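Local coordinates for protein FMN-dependent NADH:quinone oxidoreductase 1 (Bacillus anthracis, PDB 3U7I) that probably uses FMN and NADH to reduce quinones and to cleave the azo bond of aromatic azo compounds, working as a homodimer, at residues K25-K28 / H29-E32; D115-D118 / N119-I122; D162-Y165 / S166-Y169; A172-N175 / F176-I179; V198-N201 / A202-E205. All coordinates share one frame; numbering follows the deposited sequence.

Contact 1: K25-K28 / H29-E32; sequences KVFK and HFLE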
loop_
_atom_site.group_PDB
_atom_site.type_symbol
_atom_site.label_atom_id
_atom_site.label_comp_id
_atom_site.label_asym_id
_atom_site.label_seq_id
_atom_site.Cartn_x
_atom_site.Cartn_y
_atom_site.Cartn_z
ATOM N N LYS C 25 -8.641 15.816 13.269
ATOM C CA LYS C 25 -9.154 16.302 14.552
ATOM C C LYS C 25 -8.505 15.577 15.717
ATOM O O LYS C 25 -8.058 16.208 16.671
ATOM C CB LYS C 25 -10.677 16.143 14.657
ATOM C CG LYS C 25 -11.454 17.253 13.998
ATOM C CD LYS C 25 -12.949 17.142 14.243
ATOM C CE LYS C 25 -13.697 18.013 13.239
ATOM N NZ LYS C 25 -14.953 18.617 13.779
ATOM N N VAL C 26 -8.466 14.250 15.647
ATOM C CA VAL C 26 -7.882 13.450 16.724
ATOM C C VAL C 26 -6.384 13.738 16.896
ATOM O O VAL C 26 -5.886 13.842 18.019
ATOM C CB VAL C 26 -8.125 11.944 16.494
ATOM C CG1 VAL C 26 -7.478 11.114 17.597
ATOM C CG2 VAL C 26 -9.622 11.661 16.411
ATOM N N PHE C 27 -5.674 13.876 15.777
ATOM C CA PHE C 27 -4.259 14.243 15.796
ATOM C C PHE C 27 -4.015 15.615 16.434
ATOM O O PHE C 27 -3.084 15.789 17.227
ATOM C CB PHE C 27 -3.667 14.229 14.379
ATOM C CG PHE C 27 -2.398 15.025 14.261
ATOM C CD1 PHE C 27 -1.258 14.632 14.948
ATOM C CD2 PHE C 27 -2.350 16.178 13.489
ATOM C CE1 PHE C 27 -0.088 15.363 14.866
ATOM C CE2 PHE C 27 -1.177 16.916 13.396
ATOM C CZ PHE C 27 -0.045 16.506 14.092
ATOM N N LYS C 28 -4.834 16.597 16.066
ATOM C CA LYS C 28 -4.674 17.943 16.608
ATOM C C LYS C 28 -4.937 17.964 18.118
ATOM O O LYS C 28 -4.278 18.687 18.875
ATOM C CB LYS C 28 -5.577 18.929 15.867
ATOM C CG LYS C 28 -5.154 19.183 14.423
ATOM C CD LYS C 28 -6.367 19.539 13.553
ATOM C CE LYS C 28 -6.180 20.861 12.824
ATOM N NZ LYS C 28 -5.988 21.985 13.790
ATOM N N HIS C 29 -5.885 17.144 18.556
ATOM C CA HIS C 29 -6.141 16.976 19.981
ATOM C C HIS C 29 -4.918 16.344 20.651
ATOM O O HIS C 29 -4.478 16.808 21.707
ATOM C CB HIS C 29 -7.384 16.116 20.207
ATOM C CG HIS C 29 -7.882 16.132 21.621
ATOM N ND1 HIS C 29 -8.610 17.180 22.141
ATOM C CD2 HIS C 29 -7.755 15.227 22.622
ATOM C CE1 HIS C 29 -8.908 16.920 23.403
ATOM N NE2 HIS C 29 -8.395 15.744 23.720
ATOM N N PHE C 30 -4.371 15.293 20.030
ATOM C CA PHE C 30 -3.131 14.685 20.504
ATOM C C PHE C 30 -2.006 15.720 20.627
ATOM O O PHE C 30 -1.340 15.802 21.664
ATOM C CB PHE C 30 -2.671 13.526 19.601
ATOM C CG PHE C 30 -1.247 13.089 19.865
ATOM C CD1 PHE C 30 -0.948 12.243 20.927
ATOM C CD2 PHE C 30 -0.203 13.553 19.075
ATOM C CE1 PHE C 30 0.367 11.856 21.182
ATOM C CE2 PHE C 30 1.110 13.178 19.329
ATOM C CZ PHE C 30 1.395 12.325 20.382
ATOM N N LEU C 31 -1.799 16.506 19.571
ATOM C CA LEU C 31 -0.655 17.412 19.520
ATOM C C LEU C 31 -0.726 18.496 20.592
ATOM O O LEU C 31 0.288 18.844 21.207
ATOM C CB LEU C 31 -0.510 18.031 18.127
ATOM C CG LEU C 31 0.802 18.784 17.871
ATOM C CD1 LEU C 31 2.001 17.847 17.959
ATOM C CD2 LEU C 31 0.767 19.488 16.520
ATOM N N GLU C 32 -1.925 19.024 20.814
ATOM C CA GLU C 32 -2.146 20.012 21.865
ATOM C C GLU C 32 -1.811 19.421 23.232
ATOM O O GLU C 32 -1.100 20.027 24.035
ATOM C CB GLU C 32 -3.596 20.491 21.835
ATOM C CG GLU C 32 -3.920 21.572 22.854
ATOM C CD GLU C 32 -5.377 22.017 22.802
ATOM O OE1 GLU C 32 -6.120 21.562 21.901
ATOM O OE2 GLU C 32 -5.777 22.825 23.668
#
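F27 and L31 sit one helical turn apart, and their side chains run alongside each other in the same direction. F27 CZ reaches L31 CD2 at 3.9 Å, obliquely to the ring. F27 CD1 is 4.4 Å from F30 CD2, so the two rings only brush. The F27 ring is carried forward along the helix toward L31 because its CG stands anti to the backbone N (chi1 160°).

K25 O, V26 O, F27 O and K28 O accept from the amides of H29, F30, L31 and E32 in turn. The shortest of these backbone bonds joins L31 N to F27 O at 2.8 Å. F27 O also lies against the CB of F30, 3.3 Å away, near the plane of the F30 ring at its edge.

The polar side chain of H29 looks to another helix: its NE2 bonds to OE2 of E207, and its ring stacks on Y203. F27 and F30 reach the central sheet, on V101 and V99 respectively.

This is i to i+4 packing on an amphipathic helix. Helix 22-37 is the crossover of the beta-alpha-beta unit formed with strands 6-11 and 43-48. It belongs to the flavodoxin-like fold, and V26 packs beside V22 of the predicted FMN site.

Contact 2: D115-D118 / N119-I122; sequences DYMD and NIMI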
loop_
_atom_site.group_PDB
_atom_site.type_symbol
_atom_site.label_atom_id
_atom_site.label_comp_id
_atom_site.label_asym_id
_atom_site.label_seq_id
_atom_site.Cartn_x
_atom_site.Cartn_y
_atom_site.Cartn_z
ATOM N N ASP C 115 4.956 4.992 -0.609
ATOM C CA ASP C 115 6.098 5.740 -1.138
ATOM C C ASP C 115 7.024 6.173 -0.003
ATOM O O ASP C 115 8.252 6.136 -0.144
ATOM C CB ASP C 115 5.654 6.990 -1.894
ATOM C CG ASP C 115 5.016 6.672 -3.216
ATOM O OD1 ASP C 115 5.248 5.565 -3.740
ATOM O OD2 ASP C 115 4.298 7.545 -3.740
ATOM N N TYR C 116 6.434 6.601 1.110
ATOM C CA TYR C 116 7.239 7.017 2.256
ATOM C C TYR C 116 8.023 5.827 2.814
ATOM O O TYR C 116 9.208 5.956 3.138
ATOM C CB TYR C 116 6.373 7.668 3.345
ATOM C CG TYR C 116 7.176 8.220 4.506
ATOM C CD1 TYR C 116 7.819 9.453 4.413
ATOM C CD2 TYR C 116 7.297 7.503 5.690
ATOM C CE1 TYR C 116 8.563 9.961 5.490
ATOM C CE2 TYR C 116 8.043 7.998 6.767
ATOM C CZ TYR C 116 8.664 9.218 6.664
ATOM O OH TYR C 116 9.394 9.693 7.740
HETATM N N MSE C 117 7.375 4.670 2.920
HETATM C CA MSE C 117 8.077 3.474 3.379
HETATM C C MSE C 117 9.245 3.192 2.443
HETATM O O MSE C 117 10.307 2.765 2.887
HETATM C CB MSE C 117 7.150 2.248 3.450
HETATM C CG MSE C 117 5.955 2.384 4.410
HETATM SE SE MSE C 117 6.479 2.782 6.235
HETATM C CE MSE C 117 7.637 1.226 6.538
ATOM N N ASP C 118 9.050 3.446 1.152
ATOM C CA ASP C 118 10.092 3.188 0.152
ATOM C C ASP C 118 11.302 4.138 0.293
ATOM O O ASP C 118 12.403 3.841 -0.195
ATOM C CB ASP C 118 9.522 3.232 -1.279
ATOM C CG ASP C 118 8.566 2.084 -1.573
ATOM O OD1 ASP C 118 8.608 1.048 -0.857
ATOM O OD2 ASP C 118 7.757 2.222 -2.527
ATOM N N ASN C 119 11.086 5.273 0.957
ATOM C CA ASN C 119 12.145 6.251 1.239
ATOM C C ASN C 119 12.949 5.930 2.505
ATOM O O ASN C 119 14.138 6.243 2.593
ATOM C CB ASN C 119 11.547 7.654 1.381
ATOM C CG ASN C 119 11.294 8.327 0.044
ATOM O OD1 ASN C 119 12.087 9.159 -0.395
ATOM N ND2 ASN C 119 10.180 7.979 -0.605
ATOM N N ILE C 120 12.293 5.303 3.485
ATOM C CA ILE C 120 12.907 5.090 4.797
ATOM C C ILE C 120 13.388 3.655 5.066
ATOM O O ILE C 120 14.179 3.431 5.986
ATOM C CB ILE C 120 11.966 5.536 5.936
ATOM C CG1 ILE C 120 10.744 4.619 5.998
ATOM C CG2 ILE C 120 11.566 7.013 5.755
ATOM C CD1 ILE C 120 9.984 4.716 7.283
HETATM N N MSE C 121 12.919 2.681 4.287
HETATM C CA MSE C 121 13.456 1.318 4.425
HETATM C C MSE C 121 14.623 1.117 3.470
HETATM O O MSE C 121 14.433 0.721 2.310
HETATM C CB MSE C 121 12.380 0.253 4.207
HETATM C CG MSE C 121 11.363 0.193 5.331
HETATM SE SE MSE C 121 10.041 -1.149 4.998
HETATM C CE MSE C 121 11.204 -2.720 5.046
ATOM N N ILE C 122 15.828 1.406 3.974
ATOM C CA ILE C 122 17.042 1.469 3.164
ATOM C C ILE C 122 18.140 0.625 3.807
ATOM O O ILE C 122 18.416 0.774 4.999
ATOM C CB ILE C 122 17.533 2.939 3.022
ATOM C CG1 ILE C 122 16.443 3.814 2.392
ATOM C CG2 ILE C 122 18.815 3.032 2.209
ATOM C CD1 ILE C 122 16.100 3.435 0.987
HETATM O O HOH W 1 13.214 1.244 -0.210
#
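I120 fits against Y116 with two of its carbons. CG2 lies over one face of the tyrosine ring, 4.0 Å from the centroid, in a CH-pi contact offset toward the rim. CD1 reaches Y116 CE2 at 3.8 Å and also meets the selenium of M117. CD1 alone thus fills the notch between the ring and the selenomethionine. A chi1 of 67° puts CG1 of I120 between the backbone N and the carbonyl carbon, and this turns the branch back over the preceding turn.

M117, bent at chi2 and chi3, brings its methyl CE to 3.7 Å from M121 SE. Both are selenomethionines, and they cross at an angle.

N119 folds back on the turn before it. Its ND2 donates to D115 O at 2.7 Å, in its own amide plane but from above the carbonyl plane, and it also bonds to P55 O. The helix ends here. Y116 O and M117 O each accept two amides, and a water donates to both D118 O and M121 O.

D115 and D118 bond to S111 and N106 of the second subunit. Y116 faces strand 6-11 and, with I120, F92 of helix 76-94. M117 and M121 pack on M173 of helix 165-177.

Contact 3: D162-Y165 / S166-Y169; sequences DVEY and SHKY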
loop_
_atom_site.group_PDB
_atom_site.type_symbol
_atom_site.label_atom_id
_atom_site.label_comp_id
_atom_site.label_asym_id
_atom_site.label_seq_id
_atom_site.Cartn_x
_atom_site.Cartn_y
_atom_site.Cartn_z
ATOM N N ASP C 162 -9.112 -9.175 10.385
ATOM C CA ASP C 162 -8.198 -9.958 9.567
ATOM C C ASP C 162 -7.675 -9.194 8.343
ATOM O O ASP C 162 -6.557 -9.447 7.892
ATOM C CB ASP C 162 -8.856 -11.269 9.141
ATOM C CG ASP C 162 -9.229 -12.139 10.323
ATOM O OD1 ASP C 162 -8.568 -12.012 11.377
ATOM O OD2 ASP C 162 -10.181 -12.946 10.205
ATOM N N VAL C 163 -8.464 -8.252 7.822
ATOM C CA VAL C 163 -8.069 -7.494 6.623
ATOM C C VAL C 163 -7.614 -6.063 6.906
ATOM O O VAL C 163 -7.526 -5.236 5.997
ATOM C CB VAL C 163 -9.181 -7.490 5.537
ATOM C CG1 VAL C 163 -9.501 -8.906 5.126
ATOM C CG2 VAL C 163 -10.432 -6.770 6.027
ATOM N N GLU C 164 -7.310 -5.782 8.168
ATOM C CA GLU C 164 -6.793 -4.474 8.552
ATOM C C GLU C 164 -5.308 -4.429 8.225
ATOM O O GLU C 164 -4.461 -4.418 9.123
ATOM C CB GLU C 164 -7.028 -4.206 10.047
ATOM C CG GLU C 164 -6.822 -2.747 10.446
ATOM C CD GLU C 164 -6.785 -2.549 11.946
ATOM O OE1 GLU C 164 -6.678 -3.563 12.677
ATOM O OE2 GLU C 164 -6.866 -1.382 12.392
ATOM N N TYR C 165 -4.992 -4.405 6.935
ATOM C CA TYR C 165 -3.598 -4.504 6.507
ATOM C C TYR C 165 -2.801 -3.227 6.702
ATOM O O TYR C 165 -1.579 -3.273 6.785
ATOM C CB TYR C 165 -3.489 -5.021 5.073
ATOM C CG TYR C 165 -3.900 -6.466 4.978
ATOM C CD1 TYR C 165 -3.177 -7.452 5.647
ATOM C CD2 TYR C 165 -5.025 -6.848 4.248
ATOM C CE1 TYR C 165 -3.551 -8.777 5.585
ATOM C CE2 TYR C 165 -5.406 -8.177 4.181
ATOM C CZ TYR C 165 -4.657 -9.135 4.846
ATOM O OH TYR C 165 -5.029 -10.457 4.786
ATOM N N SER C 166 -3.487 -2.092 6.784
ATOM C CA SER C 166 -2.830 -0.857 7.189
ATOM C C SER C 166 -2.045 -1.095 8.491
ATOM O O SER C 166 -0.811 -0.988 8.518
ATOM C CB SER C 166 -3.863 0.260 7.384
ATOM O OG SER C 166 -4.854 -0.105 8.336
ATOM N N HIS C 167 -2.779 -1.439 9.556
ATOM C CA HIS C 167 -2.206 -1.724 10.874
ATOM C C HIS C 167 -1.216 -2.889 10.861
ATOM O O HIS C 167 -0.109 -2.772 11.377
ATOM C CB HIS C 167 -3.324 -1.988 11.896
ATOM C CG HIS C 167 -2.864 -2.679 13.141
ATOM N ND1 HIS C 167 -2.002 -2.095 14.047
ATOM C CD2 HIS C 167 -3.139 -3.911 13.634
ATOM C CE1 HIS C 167 -1.772 -2.931 15.043
ATOM N NE2 HIS C 167 -2.451 -4.043 14.815
ATOM N N LYS C 168 -1.617 -4.011 10.277
ATOM C CA LYS C 168 -0.758 -5.192 10.234
ATOM C C LYS C 168 0.594 -4.868 9.601
ATOM O O LYS C 168 1.650 -5.204 10.147
ATOM C CB LYS C 168 -1.458 -6.340 9.491
ATOM C CG LYS C 168 -2.612 -6.924 10.284
ATOM C CD LYS C 168 -3.257 -8.097 9.568
ATOM C CE LYS C 168 -4.170 -8.872 10.517
ATOM N NZ LYS C 168 -4.595 -10.157 9.895
ATOM N N TYR C 169 0.557 -4.187 8.463
ATOM C CA TYR C 169 1.776 -3.825 7.759
ATOM C C TYR C 169 2.627 -2.857 8.572
ATOM O O TYR C 169 3.815 -3.104 8.790
ATOM C CB TYR C 169 1.438 -3.222 6.403
ATOM C CG TYR C 169 2.632 -2.748 5.620
ATOM C CD1 TYR C 169 3.458 -3.653 4.968
ATOM C CD2 TYR C 169 2.931 -1.398 5.524
ATOM C CE1 TYR C 169 4.548 -3.226 4.240
ATOM C CE2 TYR C 169 4.023 -0.959 4.800
ATOM C CZ TYR C 169 4.831 -1.873 4.157
ATOM O OH TYR C 169 5.918 -1.443 3.418
HETATM O O HOH W 2 -5.973 -11.536 12.293
#
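An inverse gamma turn centred on E164 leads into helix 165-177, with E164 at the N-cap position. Across this start, the side chain of E164 passes beside H167 and touches mainly its CB. E164 CD comes to 3.5 Å from H167 CB, and OE1 approaches CD2 obliquely, with carboxylate and imidazole planes 40° apart. What takes the carboxylate past H167 is an extended chain that starts with CG opposite the backbone N (chi1 -166°). The acid is held by others: OE2 pairs with R186 and accepts from Q148. H167 ND1 bonds to OH of Y182.

The first helical bonds begin here. K168 N donates to E164 O at 3.1 Å, nearly straight at 171° and in the carbonyl plane. Y169 N donates to Y165 O.

K168 CD lies obliquely beside the Y165 ring, 4.0 Å from Y165 CD1. Y165 also packs on Y165 of the second subunit, and Y169 OH bonds to N106 O of that subunit, so the helix start is part of the dimer interface.

K168 runs extended back over the turn. Its NZ donates to D162 O at 2.9 Å, and a water that accepts from NZ at 3.1 Å donates to D162 OD1.

Contact 4: A172-N175 / F176-I179; sequences AMFN and FLGI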
loop_
_atom_site.group_PDB
_atom_site.type_symbol
_atom_site.label_atom_id
_atom_site.label_comp_id
_atom_site.label_asym_id
_atom_site.label_seq_id
_atom_site.Cartn_x
_atom_site.Cartn_y
_atom_site.Cartn_z
ATOM N N ALA C 172 4.245 -4.459 11.672
ATOM C CA ALA C 172 5.243 -5.424 11.198
ATOM C C ALA C 172 6.537 -4.753 10.743
ATOM O O ALA C 172 7.632 -5.138 11.187
ATOM C CB ALA C 172 4.664 -6.291 10.065
HETATM N N MSE C 173 6.407 -3.760 9.857
HETATM C CA MSE C 173 7.568 -3.078 9.293
HETATM C C MSE C 173 8.349 -2.376 10.392
HETATM O O MSE C 173 9.578 -2.482 10.467
HETATM C CB MSE C 173 7.152 -2.070 8.228
HETATM C CG MSE C 173 6.563 -2.718 6.979
HETATM SE SE MSE C 173 7.739 -4.030 6.135
HETATM C CE MSE C 173 6.923 -5.665 6.787
ATOM N N PHE C 174 7.641 -1.663 11.260
ATOM C CA PHE C 174 8.356 -0.910 12.284
ATOM C C PHE C 174 9.000 -1.812 13.310
ATOM O O PHE C 174 10.099 -1.510 13.775
ATOM C CB PHE C 174 7.513 0.224 12.874
ATOM C CG PHE C 174 7.316 1.353 11.903
ATOM C CD1 PHE C 174 8.314 2.290 11.706
ATOM C CD2 PHE C 174 6.166 1.429 11.127
ATOM C CE1 PHE C 174 8.151 3.308 10.785
ATOM C CE2 PHE C 174 5.996 2.444 10.207
ATOM C CZ PHE C 174 6.988 3.383 10.031
ATOM N N ASN C 175 8.353 -2.937 13.618
ATOM C CA ASN C 175 8.960 -3.925 14.512
ATOM C C ASN C 175 10.225 -4.502 13.884
ATOM O O ASN C 175 11.258 -4.682 14.547
ATOM C CB ASN C 175 7.990 -5.042 14.886
ATOM C CG ASN C 175 8.557 -5.950 15.969
ATOM O OD1 ASN C 175 8.327 -5.734 17.162
ATOM N ND2 ASN C 175 9.310 -6.965 15.556
ATOM N N PHE C 176 10.138 -4.774 12.587
ATOM C CA PHE C 176 11.305 -5.197 11.828
ATOM C C PHE C 176 12.466 -4.200 11.961
ATOM O O PHE C 176 13.596 -4.594 12.246
ATOM C CB PHE C 176 10.939 -5.413 10.361
ATOM C CG PHE C 176 12.123 -5.614 9.473
ATOM C CD1 PHE C 176 12.975 -6.693 9.671
ATOM C CD2 PHE C 176 12.383 -4.729 8.436
ATOM C CE1 PHE C 176 14.075 -6.887 8.850
ATOM C CE2 PHE C 176 13.481 -4.914 7.611
ATOM C CZ PHE C 176 14.329 -5.996 7.821
ATOM N N LEU C 177 12.187 -2.915 11.749
ATOM C CA LEU C 177 13.215 -1.884 11.845
ATOM C C LEU C 177 13.805 -1.796 13.251
ATOM O O LEU C 177 14.915 -1.297 13.429
ATOM C CB LEU C 177 12.664 -0.515 11.413
ATOM C CG LEU C 177 12.286 -0.391 9.932
ATOM C CD1 LEU C 177 11.945 1.061 9.543
ATOM C CD2 LEU C 177 13.401 -0.957 9.041
ATOM N N GLY C 178 13.060 -2.285 14.240
ATOM C CA GLY C 178 13.488 -2.249 15.631
ATOM C C GLY C 178 12.573 -1.435 16.531
ATOM O O GLY C 178 12.780 -1.348 17.746
ATOM N N ILE C 179 11.559 -0.823 15.932
ATOM C CA ILE C 179 10.626 0.013 16.682
ATOM C C ILE C 179 9.508 -0.879 17.234
ATOM O O ILE C 179 8.563 -1.248 16.528
ATOM C CB ILE C 179 10.101 1.204 15.815
ATOM C CG1 ILE C 179 11.287 1.989 15.225
ATOM C CG2 ILE C 179 9.171 2.100 16.623
ATOM C CD1 ILE C 179 10.931 2.917 14.093
#
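F174 and I179 meet where the helix stops, with their side chains next to each other. I179 CD1 touches F174 CD1 at 3.6 Å, near the ring plane at its edge. L177 CD1 comes obliquely to the same ring carbon, at 4.4 Å. Both F174 and I179 reach F92 of helix 76-94 and M144 of strand 143-149.

The backbone acceptors are satisfied in sequence. A172 O takes the amide of F176, and M173 O takes that of L177; both bonds are regular helical ones. F174 O has two partners. The amide of G178 reaches it only weakly. The main bond spans six residues, with I179 N donating to F174 O at 2.7 Å. The amide of G178 makes a second weak bond, to N175 O at 3.0 Å. I179 O lies 3.4 Å from N175 CA in a C-H...O contact. L177 also makes a backbone hydrogen bond with L138.

N175 is partly exposed. Its ND2 bonds to a bound di(hydroxyethyl)ether, probably from the crystallisation liquor. The F176 CB lies 3.2 Å from M173 O, and its ring meets W159 of the second subunit. M173 packs on F107 of that subunit.

G178 has positive phi (118°), a conformation suited to glycine. With I179 N to F174 O and G178 N to N175 O, this is a Schellman motif with G178 as the C-prime residue, ending helix 165-177 ahead of strand 181-187.

Contact 5: V198-N201 / A202-E205; sequences VLQN and AYKE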
loop_
_atom_site.group_PDB
_atom_site.type_symbol
_atom_site.label_atom_id
_atom_site.label_comp_id
_atom_site.label_asym_id
_atom_site.label_seq_id
_atom_site.Cartn_x
_atom_site.Cartn_y
_atom_site.Cartn_z
ATOM N N VAL C 198 -17.344 8.915 18.494
ATOM C CA VAL C 198 -16.053 8.584 17.895
ATOM C C VAL C 198 -14.983 9.560 18.377
ATOM O O VAL C 198 -13.955 9.149 18.920
ATOM C CB VAL C 198 -16.102 8.600 16.345
ATOM C CG1 VAL C 198 -14.744 8.255 15.761
ATOM C CG2 VAL C 198 -17.150 7.636 15.838
ATOM N N LEU C 199 -15.232 10.851 18.174
ATOM C CA LEU C 199 -14.264 11.885 18.521
ATOM C C LEU C 199 -13.867 11.826 19.988
ATOM O O LEU C 199 -12.681 11.865 20.311
ATOM C CB LEU C 199 -14.798 13.275 18.157
ATOM C CG LEU C 199 -14.706 13.641 16.671
ATOM C CD1 LEU C 199 -15.428 14.947 16.393
ATOM C CD2 LEU C 199 -13.252 13.733 16.220
ATOM N N GLN C 200 -14.858 11.717 20.873
ATOM C CA GLN C 200 -14.611 11.737 22.316
ATOM C C GLN C 200 -13.858 10.506 22.823
ATOM O O GLN C 200 -13.010 10.615 23.713
ATOM C CB GLN C 200 -15.916 11.935 23.094
ATOM C CG GLN C 200 -16.580 13.290 22.859
ATOM C CD GLN C 200 -15.671 14.466 23.207
ATOM O OE1 GLN C 200 -14.874 14.402 24.151
ATOM N NE2 GLN C 200 -15.785 15.548 22.436
ATOM N N ASN C 201 -14.163 9.340 22.264
ATOM C CA ASN C 201 -13.433 8.132 22.629
ATOM C C ASN C 201 -11.968 8.186 22.188
ATOM O O ASN C 201 -11.072 7.790 22.934
ATOM C CB ASN C 201 -14.125 6.891 22.070
ATOM C CG ASN C 201 -15.350 6.497 22.875
ATOM O OD1 ASN C 201 -15.336 6.548 24.109
ATOM N ND2 ASN C 201 -16.419 6.108 22.183
ATOM N N ALA C 202 -11.743 8.694 20.977
ATOM C CA ALA C 202 -10.404 8.840 20.411
ATOM C C ALA C 202 -9.617 9.919 21.146
ATOM O O ALA C 202 -8.433 9.745 21.429
ATOM C CB ALA C 202 -10.487 9.163 18.941
ATOM N N TYR C 203 -10.273 11.036 21.448
ATOM C CA TYR C 203 -9.641 12.088 22.233
ATOM C C TYR C 203 -9.071 11.532 23.537
ATOM O O TYR C 203 -7.946 11.862 23.916
ATOM C CB TYR C 203 -10.627 13.212 22.552
ATOM C CG TYR C 203 -11.014 14.080 21.370
ATOM C CD1 TYR C 203 -10.279 14.061 20.188
ATOM C CD2 TYR C 203 -12.115 14.929 21.444
ATOM C CE1 TYR C 203 -10.638 14.863 19.106
ATOM C CE2 TYR C 203 -12.480 15.729 20.375
ATOM C CZ TYR C 203 -11.742 15.693 19.212
ATOM O OH TYR C 203 -12.119 16.492 18.157
ATOM N N LYS C 204 -9.837 10.689 24.224
ATOM C CA LYS C 204 -9.394 10.156 25.509
ATOM C C LYS C 204 -8.162 9.273 25.363
ATOM O O LYS C 204 -7.208 9.385 26.140
ATOM C CB LYS C 204 -10.500 9.372 26.210
ATOM C CG LYS C 204 -10.145 9.007 27.651
ATOM C CD LYS C 204 -10.808 7.705 28.083
ATOM C CE LYS C 204 -10.228 7.192 29.397
ATOM N NZ LYS C 204 -10.615 5.770 29.661
ATOM N N GLU C 205 -8.186 8.392 24.370
ATOM C CA GLU C 205 -7.046 7.522 24.092
ATOM C C GLU C 205 -5.769 8.279 23.729
ATOM O O GLU C 205 -4.667 7.870 24.124
ATOM C CB GLU C 205 -7.374 6.558 22.957
ATOM C CG GLU C 205 -8.413 5.528 23.286
ATOM C CD GLU C 205 -8.402 4.402 22.276
ATOM O OE1 GLU C 205 -9.484 4.080 21.738
ATOM O OE2 GLU C 205 -7.306 3.846 22.020
#
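V198-N201 and A202-E205 are successive turns of one regular helix, joined by four i to i+4 backbone bonds. Y203 N to L199 O is the shortest at 2.8 Å. A202 N bonds to V198 O, K204 N to Q200 O and E205 N to N201 O, the last stretched to 3.3 Å.

The side chain of Y203 turns back over the first of these turns. Its chi1 of -71° sends the ring back along L199, and chi2 of -15° turns a face onto L199 O. That oxygen sits over the ring, 3.0 Å from Y203 CG. Farther out, L199 CD2 reaches Y203 CZ at 3.9 Å and OH at 3.6 Å, the two side chains running the same way.

Q200 meets the same ring at its edge. Bent at chi2, it brings NE2 to 3.9 Å from Y203 CD2, near the ring plane. Its amide stands almost upright to the ring, 86° between planes.

K25 of helix 22-37 touches both Y203 and L199. On the buried flank V198 and A202 pack on A187 of strand 181-187. V198 also lies close to V22 of the predicted FMN site. The arrangement is that of the last helix of a flavodoxin-like fold, packed beside helix 22-37 along the sheet.

All five contacts are local, so none closes a long loop; they follow in series along the chain, and none nests in or crosses another. Contact 1 lies on helix 22-37, between strands 6-11 and 43-48. Contact 2 ends helix 111-120, after strand 97-103. Contacts 3 and 4 start and finish helix 165-177, and strand 181-187 follows. Contact 5 lies on the last helix, 195-214. Two groups form in space. Contacts 1 and 5 touch, with centres about 10 Å apart, and join the first and last helices. Contact 2 touches both contact 3 and contact 4, and all three reach the second subunit. Contacts 1 and 2 lie on opposite sides of the chain's centre.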